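Local structure of probable chemoreceptor (Methyl-accepting chemotaxis) transmembrane protein (Rhizobium meliloti, 6D8V) at residues A[28-33]-A[152-157]; A[98-103]-A[114-119]. The protein probably acts as a transmembrane chemotaxis receptor whose sensory domain binds quaternary ammonium compounds such as 1,1-dimethyl-prolinium. All blocks are in the same frame, centred on the assembly; numbering follows the deposited sequence.

Interaction 1: residues A[28-33]-A[152-157]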
ATOM      1  N   GLU A  28      -4.550  -8.604  -6.109  1.00 55.24           N
ATOM      2  CA  GLU A  28      -4.747  -9.848  -5.368  1.00 52.12           C
ATOM      3  C   GLU A  28      -4.894  -9.586  -3.872  1.00 64.51           C
ATOM      4  O   GLU A  28      -5.727 -10.219  -3.206  1.00 54.59           O
ATOM      5  CB  GLU A  28      -3.595 -10.822  -5.641  1.00 59.60           C
ATOM      6  CG  GLU A  28      -3.654 -11.460  -7.022  1.00 87.51           C
ATOM      7  CD  GLU A  28      -2.554 -12.473  -7.254  1.00108.62           C
ATOM      8  OE1 GLU A  28      -1.639 -12.194  -8.057  1.00120.84           O
ATOM      9  OE2 GLU A  28      -2.606 -13.553  -6.634  1.00119.49           O
ATOM     10  N   LEU A  29      -4.098  -8.652  -3.324  1.00 60.13           N
ATOM     11  CA  LEU A  29      -4.270  -8.276  -1.921  1.00 49.10           C
ATOM     12  C   LEU A  29      -5.584  -7.540  -1.715  1.00 62.63           C
ATOM     13  O   LEU A  29      -6.309  -7.811  -0.750  1.00 71.77           O
ATOM     14  CB  LEU A  29      -3.108  -7.408  -1.428  1.00 59.03           C
ATOM     15  CG  LEU A  29      -1.745  -8.065  -1.227  1.00 67.35           C
ATOM     16  CD1 LEU A  29      -0.796  -7.127  -0.470  1.00 58.10           C
ATOM     17  CD2 LEU A  29      -1.880  -9.396  -0.504  1.00 53.42           C
ATOM     18  N   ALA A  30      -5.908  -6.600  -2.610  1.00 61.78           N
ATOM     19  CA  ALA A  30      -7.193  -5.911  -2.519  1.00 66.61           C
ATOM     20  C   ALA A  30      -8.342  -6.909  -2.440  1.00 76.34           C
ATOM     21  O   ALA A  30      -9.265  -6.742  -1.632  1.00 74.14           O
ATOM     22  CB  ALA A  30      -7.379  -4.972  -3.713  1.00 51.97           C
ATOM     23  N   ALA A  31      -8.292  -7.963  -3.261  1.00 83.16           N
ATOM     24  CA  ALA A  31      -9.319  -9.001  -3.214  1.00 57.95           C
ATOM     25  C   ALA A  31      -9.328  -9.724  -1.873  1.00 73.03           C
ATOM     26  O   ALA A  31     -10.400 -10.021  -1.326  1.00 67.98           O
ATOM     27  CB  ALA A  31      -9.104 -10.003  -4.341  1.00 52.39           C
ATOM     28  N   ALA A  32      -8.143 -10.033  -1.334  1.00 65.92           N
ATOM     29  CA  ALA A  32      -8.078 -10.670  -0.023  1.00 68.45           C
ATOM     30  C   ALA A  32      -8.586  -9.744   1.075  1.00 71.72           C
ATOM     31  O   ALA A  32      -9.214 -10.202   2.034  1.00 83.16           O
ATOM     32  CB  ALA A  32      -6.645 -11.116   0.278  1.00 72.91           C
ATOM     33  N   ALA A  33      -8.335  -8.442   0.953  1.00 56.55           N
ATOM     34  CA  ALA A  33      -8.888  -7.505   1.925  1.00 73.57           C
ATOM     35  C   ALA A  33     -10.410  -7.454   1.817  1.00 73.62           C
ATOM     36  O   ALA A  33     -11.117  -7.563   2.825  1.00 94.36           O
ATOM     37  CB  ALA A  33      -8.268  -6.116   1.732  1.00 56.56           C
ATOM     38  N   THR A 152       2.057   1.150   2.751  1.00 62.28           N
ATOM     39  CA  THR A 152       0.799   1.589   2.171  1.00 64.14           C
ATOM     40  C   THR A 152      -0.284   0.584   2.542  1.00 66.62           C
ATOM     41  O   THR A 152      -0.011  -0.614   2.670  1.00 63.42           O
ATOM     42  CB  THR A 152       0.899   1.699   0.645  1.00 54.81           C
ATOM     43  OG1 THR A 152      -0.308   2.271   0.128  1.00 72.40           O
ATOM     44  CG2 THR A 152       1.097   0.324   0.034  1.00 75.66           C
ATOM     45  N   SER A 153      -1.519   1.064   2.702  1.00 58.51           N
ATOM     46  CA  SER A 153      -2.595   0.228   3.215  1.00 62.19           C
ATOM     47  C   SER A 153      -3.772   0.179   2.249  1.00 66.58           C
ATOM     48  O   SER A 153      -4.241   1.219   1.771  1.00 70.99           O
ATOM     49  CB  SER A 153      -3.055   0.717   4.584  1.00 70.18           C
ATOM     50  OG  SER A 153      -2.088   0.415   5.558  1.00 78.86           O
ATOM     51  N   ILE A 154      -4.248  -1.033   1.986  1.00 55.70           N
ATOM     52  CA  ILE A 154      -5.452  -1.278   1.206  1.00 63.47           C
ATOM     53  C   ILE A 154      -6.568  -1.570   2.199  1.00 69.64           C
ATOM     54  O   ILE A 154      -6.507  -2.551   2.947  1.00 71.87           O
ATOM     55  CB  ILE A 154      -5.245  -2.427   0.213  1.00 54.75           C
ATOM     56  CG1 ILE A 154      -4.177  -2.023  -0.802  1.00 62.63           C
ATOM     57  CG2 ILE A 154      -6.533  -2.777  -0.502  1.00 51.74           C
ATOM     58  CD1 ILE A 154      -3.816  -3.113  -1.776  1.00 62.70           C
ATOM     59  N   ALA A 155      -7.579  -0.709   2.231  1.00 56.51           N
ATOM     60  CA  ALA A 155      -8.630  -0.800   3.232  1.00 67.94           C
ATOM     61  C   ALA A 155      -9.993  -0.843   2.559  1.00 81.04           C
ATOM     62  O   ALA A 155     -10.214  -0.220   1.515  1.00 73.91           O
ATOM     63  CB  ALA A 155      -8.578   0.375   4.216  1.00 74.87           C
ATOM     64  N   TYR A 156     -10.901  -1.595   3.173  1.00 75.79           N
ATOM     65  CA  TYR A 156     -12.258  -1.798   2.699  1.00 76.53           C
ATOM     66  C   TYR A 156     -13.240  -1.569   3.837  1.00 87.77           C
ATOM     67  O   TYR A 156     -12.929  -1.848   4.999  1.00 89.24           O
ATOM     68  CB  TYR A 156     -12.452  -3.217   2.144  1.00 69.67           C
ATOM     69  CG  TYR A 156     -12.164  -3.339   0.670  1.00 74.11           C
ATOM     70  CD1 TYR A 156     -10.887  -3.629   0.215  1.00 69.69           C
ATOM     71  CD2 TYR A 156     -13.173  -3.159  -0.272  1.00 80.32           C
ATOM     72  CE1 TYR A 156     -10.625  -3.741  -1.143  1.00 64.04           C
ATOM     73  CE2 TYR A 156     -12.914  -3.258  -1.623  1.00 83.39           C
ATOM     74  CZ  TYR A 156     -11.639  -3.549  -2.053  1.00 69.33           C
ATOM     75  OH  TYR A 156     -11.371  -3.649  -3.399  1.00 74.73           O
ATOM     76  N   PRO A 157     -14.428  -1.056   3.532  1.00 98.47           N
ATOM     77  CA  PRO A 157     -15.455  -0.931   4.571  1.00 96.78           C
ATOM     78  C   PRO A 157     -15.991  -2.295   4.965  1.00 94.45           C
ATOM     79  O   PRO A 157     -16.216  -3.163   4.117  1.00103.36           O
ATOM     80  CB  PRO A 157     -16.541  -0.076   3.902  1.00 87.06           C
ATOM     81  CG  PRO A 157     -15.880   0.542   2.702  1.00 96.94           C
ATOM     82  CD  PRO A 157     -14.833  -0.431   2.264  1.00 99.02           C
TER

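Interaction 2: residues A[98-103]-A[114-119]. With PBE (1,1-dimethyl-prolinium), chain C.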
ATOM      1  N   ALA A  98     -10.853   0.784  22.213  1.00128.23           N
ATOM      2  CA  ALA A  98     -11.536   0.513  20.957  1.00121.78           C
ATOM      3  C   ALA A  98     -10.995  -0.775  20.354  1.00125.41           C
ATOM      4  O   ALA A  98      -9.804  -1.075  20.475  1.00120.35           O
ATOM      5  CB  ALA A  98     -11.376   1.676  19.972  1.00105.95           C
ATOM      6  N   PHE A  99     -11.877  -1.530  19.702  1.00130.10           N
ATOM      7  CA  PHE A  99     -11.511  -2.820  19.120  1.00119.13           C
ATOM      8  C   PHE A  99     -10.613  -2.584  17.913  1.00110.09           C
ATOM      9  O   PHE A  99     -11.079  -2.192  16.843  1.00108.41           O
ATOM     10  CB  PHE A  99     -12.761  -3.605  18.741  1.00114.87           C
ATOM     11  CG  PHE A  99     -12.473  -4.986  18.225  1.00116.33           C
ATOM     12  CD1 PHE A  99     -11.569  -5.809  18.881  1.00111.88           C
ATOM     13  CD2 PHE A  99     -13.112  -5.466  17.091  1.00108.17           C
ATOM     14  CE1 PHE A  99     -11.300  -7.081  18.413  1.00112.07           C
ATOM     15  CE2 PHE A  99     -12.847  -6.738  16.618  1.00104.23           C
ATOM     16  CZ  PHE A  99     -11.941  -7.549  17.279  1.00112.38           C
ATOM     17  N   THR A 100      -9.315  -2.834  18.079  1.00104.02           N
ATOM     18  CA  THR A 100      -8.314  -2.561  17.047  1.00102.38           C
ATOM     19  C   THR A 100      -7.289  -3.688  17.010  1.00104.97           C
ATOM     20  O   THR A 100      -6.153  -3.539  17.474  1.00113.77           O
ATOM     21  CB  THR A 100      -7.632  -1.210  17.293  1.00112.27           C
ATOM     22  OG1 THR A 100      -7.263  -1.102  18.674  1.00112.10           O
ATOM     23  CG2 THR A 100      -8.565  -0.062  16.941  1.00104.96           C
ATOM     24  N   PRO A 101      -7.658  -4.837  16.456  1.00107.36           N
ATOM     25  CA  PRO A 101      -6.687  -5.926  16.296  1.00107.26           C
ATOM     26  C   PRO A 101      -5.756  -5.672  15.125  1.00107.77           C
ATOM     27  O   PRO A 101      -6.130  -5.060  14.121  1.00 97.72           O
ATOM     28  CB  PRO A 101      -7.566  -7.157  16.024  1.00 92.40           C
ATOM     29  CG  PRO A 101      -8.993  -6.693  16.137  1.00 97.09           C
ATOM     30  CD  PRO A 101      -8.990  -5.212  15.962  1.00109.17           C
ATOM     31  N   TYR A 102      -4.529  -6.178  15.249  1.00102.35           N
ATOM     32  CA  TYR A 102      -3.534  -5.943  14.206  1.00 97.84           C
ATOM     33  C   TYR A 102      -2.507  -7.068  14.209  1.00 94.46           C
ATOM     34  O   TYR A 102      -1.686  -7.155  15.126  1.00105.24           O
ATOM     35  CB  TYR A 102      -2.860  -4.594  14.409  1.00105.88           C
ATOM     36  CG  TYR A 102      -1.844  -4.260  13.341  1.00 94.62           C
ATOM     37  CD1 TYR A 102      -1.976  -4.755  12.050  1.00 84.15           C
ATOM     38  CD2 TYR A 102      -0.756  -3.444  13.626  1.00 87.55           C
ATOM     39  CE1 TYR A 102      -1.048  -4.450  11.076  1.00 89.28           C
ATOM     40  CE2 TYR A 102       0.174  -3.136  12.659  1.00 88.06           C
ATOM     41  CZ  TYR A 102       0.028  -3.639  11.386  1.00 86.81           C
ATOM     42  OH  TYR A 102       0.959  -3.327  10.421  1.00 83.58           O
ATOM     43  N   TRP A 103      -2.541  -7.903  13.176  1.00 90.36           N
ATOM     44  CA  TRP A 103      -1.477  -8.863  12.919  1.00 94.38           C
ATOM     45  C   TRP A 103      -0.446  -8.233  11.992  1.00 71.15           C
ATOM     46  O   TRP A 103      -0.802  -7.670  10.955  1.00 70.07           O
ATOM     47  CB  TRP A 103      -2.032 -10.145  12.295  1.00 90.23           C
ATOM     48  CG  TRP A 103      -2.875 -10.968  13.221  1.00 97.12           C
ATOM     49  CD1 TRP A 103      -4.237 -11.013  13.268  1.00 97.20           C
ATOM     50  CD2 TRP A 103      -2.408 -11.871  14.233  1.00106.25           C
ATOM     51  NE1 TRP A 103      -4.648 -11.889  14.244  1.00108.24           N
ATOM     52  CE2 TRP A 103      -3.544 -12.426  14.852  1.00110.66           C
ATOM     53  CE3 TRP A 103      -1.139 -12.260  14.676  1.00100.60           C
ATOM     54  CZ2 TRP A 103      -3.451 -13.351  15.888  1.00105.61           C
ATOM     55  CZ3 TRP A 103      -1.049 -13.178  15.703  1.00 89.90           C
ATOM     56  CH2 TRP A 103      -2.197 -13.713  16.299  1.00 98.96           C
ATOM     57  N   SER A 114      -0.649  -6.883  17.445  1.00113.03           N
ATOM     58  CA  SER A 114      -0.428  -5.527  17.916  1.00102.31           C
ATOM     59  C   SER A 114      -1.768  -4.850  18.204  1.00 95.46           C
ATOM     60  O   SER A 114      -2.816  -5.497  18.286  1.00100.01           O
ATOM     61  CB  SER A 114       0.400  -4.753  16.887  1.00117.84           C
ATOM     62  OG  SER A 114       1.489  -5.538  16.427  1.00131.90           O
ATOM     63  N   THR A 115      -1.730  -3.534  18.381  1.00 99.35           N
ATOM     64  CA  THR A 115      -2.937  -2.731  18.516  1.00100.57           C
ATOM     65  C   THR A 115      -2.562  -1.292  18.211  1.00 92.74           C
ATOM     66  O   THR A 115      -1.414  -0.885  18.413  1.00110.33           O
ATOM     67  CB  THR A 115      -3.563  -2.844  19.910  1.00108.19           C
ATOM     68  OG1 THR A 115      -3.893  -4.212  20.180  1.00111.90           O
ATOM     69  CG2 THR A 115      -4.829  -2.007  19.986  1.00100.28           C
ATOM     70  N   PHE A 116      -3.533  -0.533  17.709  1.00 86.32           N
ATOM     71  CA  PHE A 116      -3.272   0.800  17.189  1.00 85.58           C
ATOM     72  C   PHE A 116      -4.392   1.743  17.607  1.00101.83           C
ATOM     73  O   PHE A 116      -5.443   1.321  18.098  1.00104.04           O
ATOM     74  CB  PHE A 116      -3.122   0.774  15.668  1.00 85.37           C
ATOM     75  CG  PHE A 116      -4.292   0.157  14.953  1.00 99.05           C
ATOM     76  CD1 PHE A 116      -4.436  -1.220  14.885  1.00107.82           C
ATOM     77  CD2 PHE A 116      -5.238   0.955  14.338  1.00101.75           C
ATOM     78  CE1 PHE A 116      -5.512  -1.788  14.225  1.00115.26           C
ATOM     79  CE2 PHE A 116      -6.312   0.396  13.675  1.00111.67           C
ATOM     80  CZ  PHE A 116      -6.452  -0.978  13.620  1.00118.92           C
ATOM     81  N   LYS A 117      -4.151   3.037  17.405  1.00105.79           N
ATOM     82  CA  LYS A 117      -5.124   4.061  17.753  1.00109.98           C
ATOM     83  C   LYS A 117      -6.151   4.231  16.640  1.00105.66           C
ATOM     84  O   LYS A 117      -5.841   4.113  15.452  1.00110.54           O
ATOM     85  CB  LYS A 117      -4.437   5.403  18.029  1.00113.96           C
ATOM     86  CG  LYS A 117      -5.425   6.561  18.162  1.00117.68           C
ATOM     87  CD  LYS A 117      -4.747   7.913  18.318  1.00124.67           C
ATOM     88  CE  LYS A 117      -5.792   9.023  18.424  1.00132.97           C
ATOM     89  NZ  LYS A 117      -5.211  10.350  18.781  1.00134.52           N
ATOM     90  N   ALA A 118      -7.388   4.526  17.044  1.00106.01           N
ATOM     91  CA  ALA A 118      -8.503   4.654  16.106  1.00104.30           C
ATOM     92  C   ALA A 118      -8.555   6.081  15.566  1.00104.64           C
ATOM     93  O   ALA A 118      -9.380   6.907  15.967  1.00115.79           O
ATOM     94  CB  ALA A 118      -9.812   4.261  16.782  1.00 97.33           C
ATOM     95  N   ASP A 119      -7.659   6.367  14.618  1.00103.22           N
ATOM     96  CA  ASP A 119      -7.563   7.694  14.007  1.00101.53           C
ATOM     97  C   ASP A 119      -8.496   7.732  12.800  1.00 95.17           C
ATOM     98  O   ASP A 119      -8.084   7.511  11.662  1.00100.16           O
ATOM     99  CB  ASP A 119      -6.121   8.005  13.627  1.00100.88           C
ATOM    100  CG  ASP A 119      -5.929   9.447  13.201  1.00115.03           C
ATOM    101  OD1 ASP A 119      -6.914  10.214  13.255  1.00121.35           O
ATOM    102  OD2 ASP A 119      -4.798   9.818  12.820  1.00114.74           O
TER
HETATM  103  N   PBE C 402      -2.143  -0.071  10.819  1.00102.12           N
HETATM  104  CD  PBE C 402      -3.197   0.059  10.058  1.00 91.91           C
HETATM  105  CA  PBE C 402      -1.720   1.378  10.995  1.00106.11           C
HETATM  106  CB  PBE C 402      -3.110   2.085  11.258  1.00111.80           C
HETATM  107  CG  PBE C 402      -3.946   1.416  10.590  1.00 95.38           C
HETATM  108  CE  PBE C 402      -2.524  -0.707  12.099  1.00110.08           C
HETATM  109  CF  PBE C 402      -1.095  -0.847  10.127  1.00 91.79           C
HETATM  110  C   PBE C 402      -0.773   1.653  12.052  1.00 93.14           C
HETATM  111  O   PBE C 402      -0.641   2.837  12.466  1.00 98.64           O
HETATM  112  OXT PBE C 402      -0.060   0.739  12.544  1.00 97.76           O

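Interaction 1: residues A[28-33]-A[152-157]
Ala30 and Ala33, one helical turn apart, pack against Ile154 and Tyr156 where the long N-terminal helix lies against a strand of the sensory sheet. The axes of the two short segments approach to 8.2 Å at an angle of 37°, and the nearest alpha carbons, those of Ala30 and Ile154, are 6.2 Å apart. Such closeness suits a helix face of small residues. Ile154 presents two branches: CG2, anti to the backbone N, rests 3.8 Å from Ala30 CA, while CD1 extends toward Leu29, 4.4 Å from its CB. Further along, the Tyr156 ring runs back beside the helix and meets it obliquely, with CD1 3.9 Å from Ala33 CB and CE1 next to the carbonyl oxygen of Ala30. The side chain of Tyr156 also touches Arg34 and Ser37 of the same helix. Were Tyr156 an alanine, the ring would be gone and a gap would probably open beside the methyl group of Ala33 and the carbonyl oxygen of Ala30. No hydrogen bond crosses between the segments, whereas the strand's backbone is bonded to its neighbours at Ala135 and Val170. The chemistry is thus that of a buried, mainly apolar helix-on-sheet interface, held by shape and van der Waals contact.

Interaction 2: residues A[98-103]-A[114-119]
Tyr102 and Phe116 set their rings nearly perpendicular, with about 85° between the planes, and form two walls of the pocket for 1,1-dimethyl-prolinium. The ligand methyl CE occupies the corner between them. CE lies over the centre of the Tyr102 ring and, 3.4 Å from Phe116 CD1, over the rim of one Phe116 face. The second methyl, CF, sits farther along the tyrosine, 3.2 Å from Tyr102 OH. At the base of the corner Tyr102 CB approaches the edge of the Phe116 ring, 3.8 Å from CD1.

Phe116 owes its place to a first torsion that puts CG between the backbone N and the carbonyl carbon (chi1 55°), turning the ring back across the 98-103 segment. Its other face receives Thr100 in a CH-pi contact: CB stands 3.9 Å from the ring centroid, 14° off the normal. The phenylalanine is therefore sandwiched between a threonine and the ligand, while Pro101 O meets its edge in the ring plane. Thr100 OG1 is also within hydrogen-bonding distance of Phe116 O and of Ala98 O, so its single proton has two possible acceptors.

On the backbone, Ser114 N donates a nearly straight bond of 2.6 Å to Tyr102 O, and Ser114 CB packs obliquely against the tyrosine ring. This bond belongs to the hairpin of strands 101-105 and 111-115, whose pairing is loose here.

Trp72, Trp124 and Tyr140 add further aromatic residues to the pocket, and the backbone N atoms of Glu143 and Gly144 hydrogen-bond to the ligand. Aromatic faces presented to the methyl groups of a quaternary ammonium are consistent with cation-pi attraction, which needs no hydrogen-bond donor on the ligand nitrogen.

Overall arrangement
From the N terminus, the chain first runs through helix 2-45, which supplies residues 28-33, and then passes through shorter helices to strand 70-75. Strand 101-105 and strand 111-115 follow as a hairpin, and interaction 2 closes this short loop of ten intervening residues. Only later does strand 149-160 return to the helix, so interaction 1 closes a loop of 118 residues that contains the whole of interaction 2; the two nest and do not cross. Their centres are about 17 Å apart, and they do not touch, yet both reach the same antiparallel sheet. Interaction 1 ties that sheet to the long helix, whereas interaction 2 joins the two strands of the hairpin and the loops that flank them, beside the ligand.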